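Alpha/beta hydrolase fold protein (Ochrobactrum, PDB 4G8B) hydrolyses N-acyl homoserine lactones as an AHL-lactonase, using an alpha/beta-hydrolase fold with a cap domain. Local coordinates at residues A[57-62]-A[82-87]; A[99-104]-A[122-127]; A[148-153]-A[184-189]. The protein carries 1 engineered substitution. All blocks are in the same frame, centred on the assembly; numbering follows the deposited sequence.

Contact 1 (A[57-62]-A[82-87]); sequences PDLPGH and DAMTEV
Pro-57, Leu-59 and Pro-60 pack on Ala-83, Met-84 and Val-87 in a buried layer between a loop and a helix of the alpha/beta-hydrolase fold. The first three come from segment 57-62, where the chain leaves strand 52-57 for a loop. The other three face them from helix 77-91. No hydrogen bond crosses the contact; it is wholly apolar. Met-84 carries the tight part. Its CG sits beside the backbone N (chi1 -67°), and the chain bends again at chi2 and chi3, which brings the sulfur and methyl over to the loop. Met-84 SD lies 3.9 Å from Pro-57 CG. Met-84 CE lies 3.9 Å from Leu-59 CD2, and these two side chains cross at about a right angle. Cutting Met-84 back to an alanine would probably open a gap where SD and CE fill in against Pro-57 and Leu-59, with the looser Ala-83 and Val-87 contacts remaining. Val-87 CG1 meets the Pro-57 ring more loosely, at 4.5 Å from CG. The other side of the helix turns away from the loop. There Asp-82, Thr-85 and Glu-86 are partly exposed. Leu-59 to His-62 form a type II beta turn, with Gly-61 at positive phi. At the last position of the turn the His-62 ring is tied back: His-62 ND1 donates to Pro-60 O at 2.9 Å, with the oxygen in the ring plane.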
loop_
_atom_site.group_PDB
_atom_site.type_symbol
_atom_site.label_atom_id
_atom_site.label_comp_id
_atom_site.label_asym_id
_atom_site.label_seq_id
_atom_site.Cartn_x
_atom_site.Cartn_y
_atom_site.Cartn_z
ATOM N N PRO A 57 7.952 -4.071 -4.520
ATOM C CA PRO A 57 7.772 -5.500 -4.814
ATOM C C PRO A 57 6.377 -5.809 -5.326
ATOM O O PRO A 57 5.480 -4.967 -5.276
ATOM C CB PRO A 57 7.956 -6.179 -3.447
ATOM C CG PRO A 57 8.380 -5.109 -2.495
ATOM C CD PRO A 57 7.932 -3.804 -3.074
ATOM N N ASP A 58 6.198 -7.029 -5.817
ATOM C CA ASP A 58 4.862 -7.546 -6.096
ATOM C C ASP A 58 4.446 -8.503 -4.986
ATOM O O ASP A 58 5.189 -9.428 -4.636
ATOM C CB ASP A 58 4.833 -8.255 -7.450
ATOM C CG ASP A 58 5.070 -7.304 -8.598
ATOM O OD1 ASP A 58 4.870 -6.082 -8.407
ATOM O OD2 ASP A 58 5.455 -7.771 -9.685
ATOM N N LEU A 59 3.267 -8.279 -4.418
ATOM C CA LEU A 59 2.737 -9.224 -3.439
ATOM C C LEU A 59 2.611 -10.619 -4.048
ATOM O O LEU A 59 2.384 -10.762 -5.257
ATOM C CB LEU A 59 1.368 -8.769 -2.935
ATOM C CG LEU A 59 1.303 -7.428 -2.202
ATOM C CD1 LEU A 59 -0.135 -7.071 -1.877
ATOM C CD2 LEU A 59 2.157 -7.454 -0.939
ATOM N N PRO A 60 2.733 -11.661 -3.209
ATOM C CA PRO A 60 2.379 -13.001 -3.692
ATOM C C PRO A 60 1.025 -12.960 -4.409
ATOM O O PRO A 60 0.110 -12.253 -3.967
ATOM C CB PRO A 60 2.294 -13.819 -2.393
ATOM C CG PRO A 60 3.297 -13.147 -1.498
ATOM C CD PRO A 60 3.176 -11.670 -1.802
ATOM N N GLY A 61 0.899 -13.697 -5.510
ATOM C CA GLY A 61 -0.341 -13.723 -6.265
ATOM C C GLY A 61 -0.569 -12.523 -7.169
ATOM O O GLY A 61 -1.609 -12.446 -7.837
ATOM N N HIS A 62 0.386 -11.587 -7.188
ATOM C CA HIS A 62 0.254 -10.341 -7.941
ATOM C C HIS A 62 1.453 -10.103 -8.853
ATOM O O HIS A 62 2.565 -10.560 -8.576
ATOM C CB HIS A 62 0.143 -9.150 -6.982
ATOM C CG HIS A 62 -1.118 -9.124 -6.170
ATOM N ND1 HIS A 62 -1.362 -9.995 -5.129
ATOM C CD2 HIS A 62 -2.205 -8.320 -6.249
ATOM C CE1 HIS A 62 -2.545 -9.724 -4.603
ATOM N NE2 HIS A 62 -3.076 -8.709 -5.262
ATOM N N ASP A 82 3.789 -10.116 6.673
ATOM C CA ASP A 82 4.863 -11.081 6.894
ATOM C C ASP A 82 5.758 -11.175 5.661
ATOM O O ASP A 82 6.983 -11.119 5.770
ATOM C CB ASP A 82 4.303 -12.465 7.234
ATOM C CG ASP A 82 3.901 -12.596 8.685
ATOM O OD1 ASP A 82 4.595 -12.025 9.553
ATOM O OD2 ASP A 82 2.889 -13.272 8.961
ATOM N N ALA A 83 5.146 -11.326 4.489
ATOM C CA ALA A 83 5.917 -11.467 3.255
ATOM C C ALA A 83 6.800 -10.248 3.001
ATOM O O ALA A 83 7.970 -10.381 2.626
ATOM C CB ALA A 83 5.006 -11.727 2.057
ATOM N N MET A 84 6.248 -9.054 3.195
ATOM C CA MET A 84 7.024 -7.854 2.945
ATOM C C MET A 84 8.154 -7.721 3.967
ATOM O O MET A 84 9.241 -7.255 3.646
ATOM C CB MET A 84 6.130 -6.609 2.922
ATOM C CG MET A 84 5.153 -6.561 1.733
ATOM S SD MET A 84 5.942 -6.678 0.098
ATOM C CE MET A 84 5.827 -8.441 -0.243
ATOM N N THR A 85 7.896 -8.135 5.201
ATOM C CA THR A 85 8.943 -8.101 6.213
ATOM C C THR A 85 10.079 -9.057 5.841
ATOM O O THR A 85 11.255 -8.724 5.978
ATOM C CB THR A 85 8.384 -8.428 7.605
ATOM O OG1 THR A 85 7.357 -7.486 7.943
ATOM C CG2 THR A 85 9.476 -8.359 8.661
ATOM N N GLU A 86 9.727 -10.238 5.342
ATOM C CA GLU A 86 10.734 -11.198 4.910
ATOM C C GLU A 86 11.540 -10.662 3.718
ATOM O O GLU A 86 12.760 -10.824 3.661
ATOM C CB GLU A 86 10.082 -12.546 4.578
ATOM C CG GLU A 86 11.079 -13.601 4.113
ATOM C CD GLU A 86 10.439 -14.950 3.820
ATOM O OE1 GLU A 86 9.227 -15.107 4.047
ATOM O OE2 GLU A 86 11.156 -15.861 3.357
ATOM N N VAL A 87 10.861 -10.018 2.772
ATOM C CA VAL A 87 11.538 -9.374 1.647
ATOM C C VAL A 87 12.555 -8.341 2.127
ATOM O O VAL A 87 13.714 -8.348 1.699
ATOM C CB VAL A 87 10.523 -8.719 0.685
ATOM C CG1 VAL A 87 11.222 -7.746 -0.280
ATOM C CG2 VAL A 87 9.764 -9.808 -0.073
#

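Contact 2 (A[99-104]-A[122-127]). Engineered in segment 99-104: Gly-102 (natural residue Ser). With HL6 (N-[(3S)-2-oxotetrahydrofuran-3-yl]hexanamide), chain C.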
loop_
_atom_site.group_PDB
_atom_site.type_symbol
_atom_site.label_atom_id
_atom_site.label_comp_id
_atom_site.label_asym_id
_atom_site.label_seq_id
_atom_site.Cartn_x
_atom_site.Cartn_y
_atom_site.Cartn_z
ATOM N N PHE A 99 5.409 3.266 2.317
ATOM C CA PHE A 99 4.218 3.842 1.715
ATOM C C PHE A 99 3.317 2.694 1.282
ATOM O O PHE A 99 3.771 1.762 0.614
ATOM C CB PHE A 99 4.562 4.685 0.480
ATOM C CG PHE A 99 3.359 5.029 -0.342
ATOM C CD1 PHE A 99 2.495 6.031 0.065
ATOM C CD2 PHE A 99 3.048 4.299 -1.479
ATOM C CE1 PHE A 99 1.354 6.330 -0.667
ATOM C CE2 PHE A 99 1.914 4.595 -2.216
ATOM C CZ PHE A 99 1.069 5.610 -1.813
ATOM N N GLY A 100 2.042 2.758 1.650
ATOM C CA GLY A 100 1.103 1.722 1.260
ATOM C C GLY A 100 -0.116 2.315 0.589
ATOM O O GLY A 100 -0.695 3.280 1.096
ATOM N N TRP A 101 -0.494 1.729 -0.547
ATOM C CA TRP A 101 -1.638 2.153 -1.346
ATOM C C TRP A 101 -2.785 1.148 -1.221
ATOM O O TRP A 101 -2.646 -0.026 -1.614
ATOM C CB TRP A 101 -1.226 2.256 -2.817
ATOM C CG TRP A 101 -2.357 2.577 -3.748
ATOM C CD1 TRP A 101 -3.368 3.476 -3.540
ATOM C CD2 TRP A 101 -2.612 1.970 -5.024
ATOM N NE1 TRP A 101 -4.224 3.478 -4.619
ATOM C CE2 TRP A 101 -3.780 2.569 -5.544
ATOM C CE3 TRP A 101 -1.943 1.007 -5.791
ATOM C CZ2 TRP A 101 -4.309 2.214 -6.788
ATOM C CZ3 TRP A 101 -2.475 0.650 -7.029
ATOM C CH2 TRP A 101 -3.643 1.261 -7.514
ATOM N N GLY A 102 -3.917 1.598 -0.681
ATOM C CA GLY A 102 -5.099 0.749 -0.582
ATOM C C GLY A 102 -4.841 -0.434 0.339
ATOM O O GLY A 102 -4.449 -0.259 1.495
ATOM N N LEU A 103 -5.049 -1.646 -0.176
ATOM C CA LEU A 103 -4.629 -2.852 0.527
ATOM C C LEU A 103 -3.203 -2.695 1.079
ATOM O O LEU A 103 -2.914 -3.122 2.198
ATOM C CB LEU A 103 -4.695 -4.050 -0.419
ATOM C CG LEU A 103 -4.084 -5.361 0.096
ATOM C CD1 LEU A 103 -4.778 -5.888 1.369
ATOM C CD2 LEU A 103 -4.086 -6.433 -1.007
ATOM N N GLY A 104 -2.311 -2.090 0.295
ATOM C CA GLY A 104 -0.934 -1.878 0.711
ATOM C C GLY A 104 -0.798 -1.046 1.974
ATOM O O GLY A 104 0.122 -1.252 2.754
ATOM N N MET A 122 3.270 6.056 5.377
ATOM C CA MET A 122 2.289 6.880 4.677
ATOM C C MET A 122 1.248 5.956 4.060
ATOM O O MET A 122 1.601 4.969 3.411
ATOM C CB MET A 122 2.943 7.728 3.579
ATOM C CG MET A 122 1.928 8.563 2.793
ATOM S SD MET A 122 2.626 9.618 1.509
ATOM C CE MET A 122 3.325 10.937 2.502
ATOM N N ILE A 123 -0.029 6.281 4.258
ATOM C CA ILE A 123 -1.126 5.477 3.713
ATOM C C ILE A 123 -2.023 6.324 2.823
ATOM O O ILE A 123 -2.427 7.438 3.187
ATOM C CB ILE A 123 -1.937 4.757 4.828
ATOM C CG1 ILE A 123 -2.510 5.754 5.839
ATOM C CG2 ILE A 123 -1.066 3.710 5.538
ATOM C CD1 ILE A 123 -3.413 5.108 6.895
ATOM N N THR A 124 -2.304 5.788 1.642
ATOM C CA THR A 124 -3.103 6.464 0.632
ATOM C C THR A 124 -4.154 5.484 0.133
ATOM O O THR A 124 -3.816 4.369 -0.259
ATOM C CB THR A 124 -2.207 6.880 -0.556
ATOM O OG1 THR A 124 -1.361 7.954 -0.148
ATOM C CG2 THR A 124 -3.038 7.320 -1.755
ATOM N N GLY A 125 -5.422 5.891 0.146
ATOM C CA GLY A 125 -6.501 5.012 -0.267
ATOM C C GLY A 125 -6.847 3.979 0.789
ATOM O O GLY A 125 -7.410 2.927 0.474
ATOM N N THR A 126 -6.523 4.301 2.039
ATOM C CA THR A 126 -6.588 3.352 3.146
ATOM C C THR A 126 -7.223 3.990 4.374
ATOM O O THR A 126 -6.614 4.855 5.001
ATOM C CB THR A 126 -5.160 2.935 3.567
ATOM O OG1 THR A 126 -4.458 2.394 2.447
ATOM C CG2 THR A 126 -5.194 1.919 4.697
ATOM N N PRO A 127 -8.449 3.571 4.731
ATOM C CA PRO A 127 -9.019 4.008 6.009
ATOM C C PRO A 127 -8.669 2.984 7.097
ATOM O O PRO A 127 -9.039 1.816 6.968
ATOM C CB PRO A 127 -10.525 3.996 5.728
ATOM C CG PRO A 127 -10.703 2.872 4.722
ATOM C CD PRO A 127 -9.398 2.760 3.945
HETATM N N HL6 C . -8.630 -1.956 -0.880
HETATM C C1 HL6 C . -7.386 -1.536 -2.978
HETATM O O1 HL6 C . -6.268 -1.973 -2.696
HETATM C C2 HL6 C . -8.997 -0.146 -4.011
HETATM O O2 HL6 C . -7.630 -0.575 -4.025
HETATM C C3 HL6 C . -9.655 -0.820 -2.799
HETATM O O3 HL6 C . -8.921 -4.119 -1.194
HETATM C C4 HL6 C . -8.684 -1.903 -2.329
HETATM C C5 HL6 C . -8.760 -3.188 -0.416
HETATM C C6 HL6 C . -8.692 -3.376 1.081
HETATM C C7 HL6 C . -9.759 -4.354 1.556
HETATM C C8 HL6 C . -11.099 -3.648 1.703
HETATM C C9 HL6 C . -11.732 -3.980 3.050
HETATM C C10 HL6 C . -12.052 -5.455 3.168
#
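Gly-102 and Thr-126 meet just past the ends of two parallel strands, 97-101 and 120-124, where the first bends into helix 103-111. This strand-turn-helix corresponds to the nucleophile elbow of the alpha/beta-hydrolase fold. Gly-102 is an engineered substitution for the natural serine. It has a positive phi of 64° at the N-cap position. Thr-126 OG1 donates to Gly-102 O at 2.8 Å, in the carbonyl plane and on a lone pair. Its chi1 of -57° sets OG1 beside its own backbone N, facing the elbow. Gly-100 N to Met-122 O, Thr-124 N to Gly-100 O and Gly-102 N to Thr-124 O are the backbone bonds that join the strands. Phe-99, Trp-101, Met-122 and Thr-124 share one face of the sheet. The Phe-99 ring reaches across: CE1 lies 3.2 Å from Thr-124 OG1, which sits at the ring edge and bonds to Val-214 O. The extended Met-122 chain carries SD alongside the same ring, obliquely and 5.0 Å from the Phe-99 centroid, in a Met-aromatic contact. With CG anti to N (chi1 175°), Trp-101 puts CD1 3.4 Å from Thr-124 O, and its NE1 bonds to His-248 O. Leu-103 N donates almost straight to HL6 O1 at 2.8 Å; Asn-33 N also bonds to HL6, consistent with an oxyanion hole. Strands 24-30 and 211-216 flank the pair in the sheet, and helix 255-271 packs on Met-122 and Thr-124 through Phe-265 and Phe-258.

Contact 3 (A[148-153]-A[184-189]). With HL6 (N-[(3S)-2-oxotetrahydrofuran-3-yl]hexanamide), chain C.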
loop_
_atom_site.group_PDB
_atom_site.type_symbol
_atom_site.label_atom_id
_atom_site.label_comp_id
_atom_site.label_asym_id
_atom_site.label_seq_id
_atom_site.Cartn_x
_atom_site.Cartn_y
_atom_site.Cartn_z
ATOM N N GLY A 148 -13.337 -8.242 -3.158
ATOM C CA GLY A 148 -13.298 -9.563 -2.561
ATOM C C GLY A 148 -13.821 -10.673 -3.456
ATOM O O GLY A 148 -14.063 -11.793 -2.994
ATOM N N GLN A 149 -14.010 -10.373 -4.739
ATOM C CA GLN A 149 -14.564 -11.353 -5.666
ATOM C C GLN A 149 -13.466 -12.160 -6.336
ATOM O O GLN A 149 -12.546 -11.591 -6.917
ATOM C CB GLN A 149 -15.394 -10.643 -6.724
ATOM C CG GLN A 149 -16.038 -11.560 -7.736
ATOM C CD GLN A 149 -16.999 -10.800 -8.610
ATOM O OE1 GLN A 149 -17.962 -10.214 -8.116
ATOM N NE2 GLN A 149 -16.728 -10.769 -9.908
ATOM N N GLU A 150 -13.561 -13.484 -6.271
ATOM C CA GLU A 150 -12.492 -14.309 -6.817
ATOM C C GLU A 150 -12.344 -14.197 -8.335
ATOM O O GLU A 150 -11.265 -13.913 -8.838
ATOM C CB GLU A 150 -12.661 -15.772 -6.417
ATOM C CG GLU A 150 -11.623 -16.649 -7.074
ATOM C CD GLU A 150 -11.648 -18.071 -6.584
ATOM O OE1 GLU A 150 -12.333 -18.348 -5.580
ATOM O OE2 GLU A 150 -10.972 -18.909 -7.213
ATOM N N ILE A 151 -13.421 -14.443 -9.067
ATOM C CA ILE A 151 -13.312 -14.477 -10.519
ATOM C C ILE A 151 -13.749 -13.160 -11.147
ATOM O O ILE A 151 -14.871 -12.703 -10.924
ATOM C CB ILE A 151 -14.127 -15.641 -11.122
ATOM C CG1 ILE A 151 -13.615 -16.981 -10.585
ATOM C CG2 ILE A 151 -14.084 -15.594 -12.653
ATOM C CD1 ILE A 151 -12.161 -17.269 -10.921
ATOM N N PHE A 152 -12.850 -12.556 -11.925
ATOM C CA PHE A 152 -13.141 -11.345 -12.690
ATOM C C PHE A 152 -13.398 -11.717 -14.143
ATOM O O PHE A 152 -12.606 -12.431 -14.759
ATOM C CB PHE A 152 -11.937 -10.397 -12.688
ATOM C CG PHE A 152 -11.827 -9.498 -11.479
ATOM C CD1 PHE A 152 -12.504 -9.761 -10.295
ATOM C CD2 PHE A 152 -11.017 -8.376 -11.544
ATOM C CE1 PHE A 152 -12.364 -8.912 -9.202
ATOM C CE2 PHE A 152 -10.881 -7.524 -10.469
ATOM C CZ PHE A 152 -11.547 -7.792 -9.293
ATOM N N SER A 153 -14.487 -11.208 -14.702
ATOM C CA SER A 153 -14.676 -11.246 -16.146
ATOM C C SER A 153 -13.784 -10.184 -16.800
ATOM O O SER A 153 -13.165 -9.361 -16.120
ATOM C CB SER A 153 -16.122 -10.926 -16.480
ATOM O OG SER A 153 -16.388 -9.571 -16.155
ATOM N N ALA A 184 -6.705 -14.719 -3.846
ATOM C CA ALA A 184 -6.166 -13.715 -2.939
ATOM C C ALA A 184 -7.207 -12.665 -2.574
ATOM O O ALA A 184 -7.256 -12.203 -1.443
ATOM C CB ALA A 184 -4.939 -13.065 -3.531
ATOM N N ARG A 185 -8.031 -12.268 -3.540
ATOM C CA ARG A 185 -9.101 -11.318 -3.255
ATOM C C ARG A 185 -10.088 -11.897 -2.250
ATOM O O ARG A 185 -10.411 -11.276 -1.236
ATOM C CB ARG A 185 -9.831 -10.911 -4.537
ATOM C CG ARG A 185 -9.007 -10.017 -5.462
ATOM C CD ARG A 185 -9.812 -9.561 -6.669
ATOM N NE ARG A 185 -10.047 -10.610 -7.665
ATOM C CZ ARG A 185 -9.359 -10.751 -8.797
ATOM N NH1 ARG A 185 -8.354 -9.934 -9.069
ATOM N NH2 ARG A 185 -9.669 -11.715 -9.661
ATOM N N ARG A 186 -10.561 -13.104 -2.531
ATOM C CA ARG A 186 -11.595 -13.709 -1.702
ATOM C C ARG A 186 -11.098 -13.951 -0.281
ATOM O O ARG A 186 -11.766 -13.605 0.698
ATOM C CB ARG A 186 -12.080 -15.022 -2.320
ATOM C CG ARG A 186 -13.007 -15.810 -1.414
ATOM C CD ARG A 186 -13.593 -17.037 -2.099
ATOM N NE ARG A 186 -12.599 -17.849 -2.795
ATOM C CZ ARG A 186 -11.778 -18.717 -2.209
ATOM N NH1 ARG A 186 -11.809 -18.897 -0.894
ATOM N NH2 ARG A 186 -10.917 -19.411 -2.943
ATOM N N ILE A 187 -9.922 -14.552 -0.166
ATOM C CA ILE A 187 -9.422 -14.926 1.144
ATOM C C ILE A 187 -9.055 -13.690 1.965
ATOM O O ILE A 187 -9.384 -13.610 3.144
ATOM C CB ILE A 187 -8.241 -15.904 1.039
ATOM C CG1 ILE A 187 -8.696 -17.205 0.358
ATOM C CG2 ILE A 187 -7.675 -16.200 2.415
ATOM C CD1 ILE A 187 -7.556 -18.114 -0.045
ATOM N N MET A 188 -8.388 -12.714 1.351
ATOM C CA MET A 188 -8.008 -11.521 2.095
ATOM C C MET A 188 -9.249 -10.826 2.657
ATOM O O MET A 188 -9.278 -10.395 3.819
ATOM C CB MET A 188 -7.207 -10.571 1.198
ATOM C CG MET A 188 -6.831 -9.232 1.835
ATOM S SD MET A 188 -8.146 -7.996 1.760
ATOM C CE MET A 188 -8.272 -7.746 -0.007
ATOM N N PHE A 189 -10.281 -10.723 1.830
ATOM C CA PHE A 189 -11.506 -10.063 2.243
ATOM C C PHE A 189 -12.197 -10.807 3.387
ATOM O O PHE A 189 -12.657 -10.198 4.351
ATOM C CB PHE A 189 -12.442 -9.941 1.042
ATOM C CG PHE A 189 -13.697 -9.177 1.324
ATOM C CD1 PHE A 189 -13.687 -7.798 1.360
ATOM C CD2 PHE A 189 -14.892 -9.841 1.545
ATOM C CE1 PHE A 189 -14.846 -7.087 1.614
ATOM C CE2 PHE A 189 -16.057 -9.137 1.801
ATOM C CZ PHE A 189 -16.031 -7.760 1.838
HETATM N N HL6 C . -8.630 -1.956 -0.880
HETATM C C1 HL6 C . -7.386 -1.536 -2.978
HETATM O O1 HL6 C . -6.268 -1.973 -2.696
HETATM C C2 HL6 C . -8.997 -0.146 -4.011
HETATM O O2 HL6 C . -7.630 -0.575 -4.025
HETATM C C3 HL6 C . -9.655 -0.820 -2.799
HETATM O O3 HL6 C . -8.921 -4.119 -1.194
HETATM C C4 HL6 C . -8.684 -1.903 -2.329
HETATM C C5 HL6 C . -8.760 -3.188 -0.416
HETATM C C6 HL6 C . -8.692 -3.376 1.081
HETATM C C7 HL6 C . -9.759 -4.354 1.556
HETATM C C8 HL6 C . -11.099 -3.648 1.703
HETATM C C9 HL6 C . -11.732 -3.980 3.050
HETATM C C10 HL6 C . -12.052 -5.455 3.168
#
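Arg-185 and Arg-186 of helix 182-193 hold the loop 148-153 in a polar contact at the protein surface. It lies in the helical region between strands 120-124 and 211-216, where the cap domain of alpha/beta hydrolases is usually inserted. Arg-185 is the buried partner. Its chain bends at chi3 (-73°), which lays the guanidinium flat on the Phe-152 ring. This is a stacked cation-pi contact: the planes are 13° apart, and Arg-185 CZ stands 3.5 Å from the Phe-152 ring centroid, over the middle of the face. The edge of the same guanidinium serves the loop backbone. Arg-185 NE donates to Gln-149 O at 2.8 Å, close to the line of the carbonyl bond. Arg-185 NH2 donates to Glu-150 O, also at 2.8 Å, but from above that carbonyl plane. NH1 goes to Ser-34 OG. Bonds at all three nitrogens and the ring on one face would fix the rotation of the group. Arg-186 lies further out. Its side chain runs alongside that of Glu-150, pointing the same way, and grips it side-on in a salt bridge. Both bonds end on OE1 and come from the same face of the carboxylate. Arg-186 NE is the nearer to Glu-150 OE1, at 2.8 Å, on its anti side but tilted out of the carboxylate plane; Arg-186 NH2 is longer, at 3.2 Å, and comes from above that plane. Gly-148 passes close to the helix. Gly-148 CA is 3.7 Å from Phe-189 CB; a CB there would probably clash with the Phe-189 ring. Phe-189 and its neighbour Met-188 line the ligand pocket. Met-188 CE comes near the amide oxygen of HL6, O3. Phe-189 CD1 meets the end of the hexanoyl tail, 3.4 Å from HL6 C10.

From the N terminus the three contacts follow in series; none nests in or crosses another. Contact 1 closes first, bringing helix 77-91 back against the loop after strand 52-57. The chain then enters strand 97-101, and contact 2 closes the beta-alpha-beta unit through helix 103-111 to strand 120-124. Contact 3 comes last and ties a loop of the helical region to helix 182-193. The contacts also touch in space. Leu-59 packs on Leu-103, His-62 on Ala-184, and Leu-103 on Met-188. Contacts 2 and 3 both touch HL6, so the central sheet and the helical region meet around the ligand.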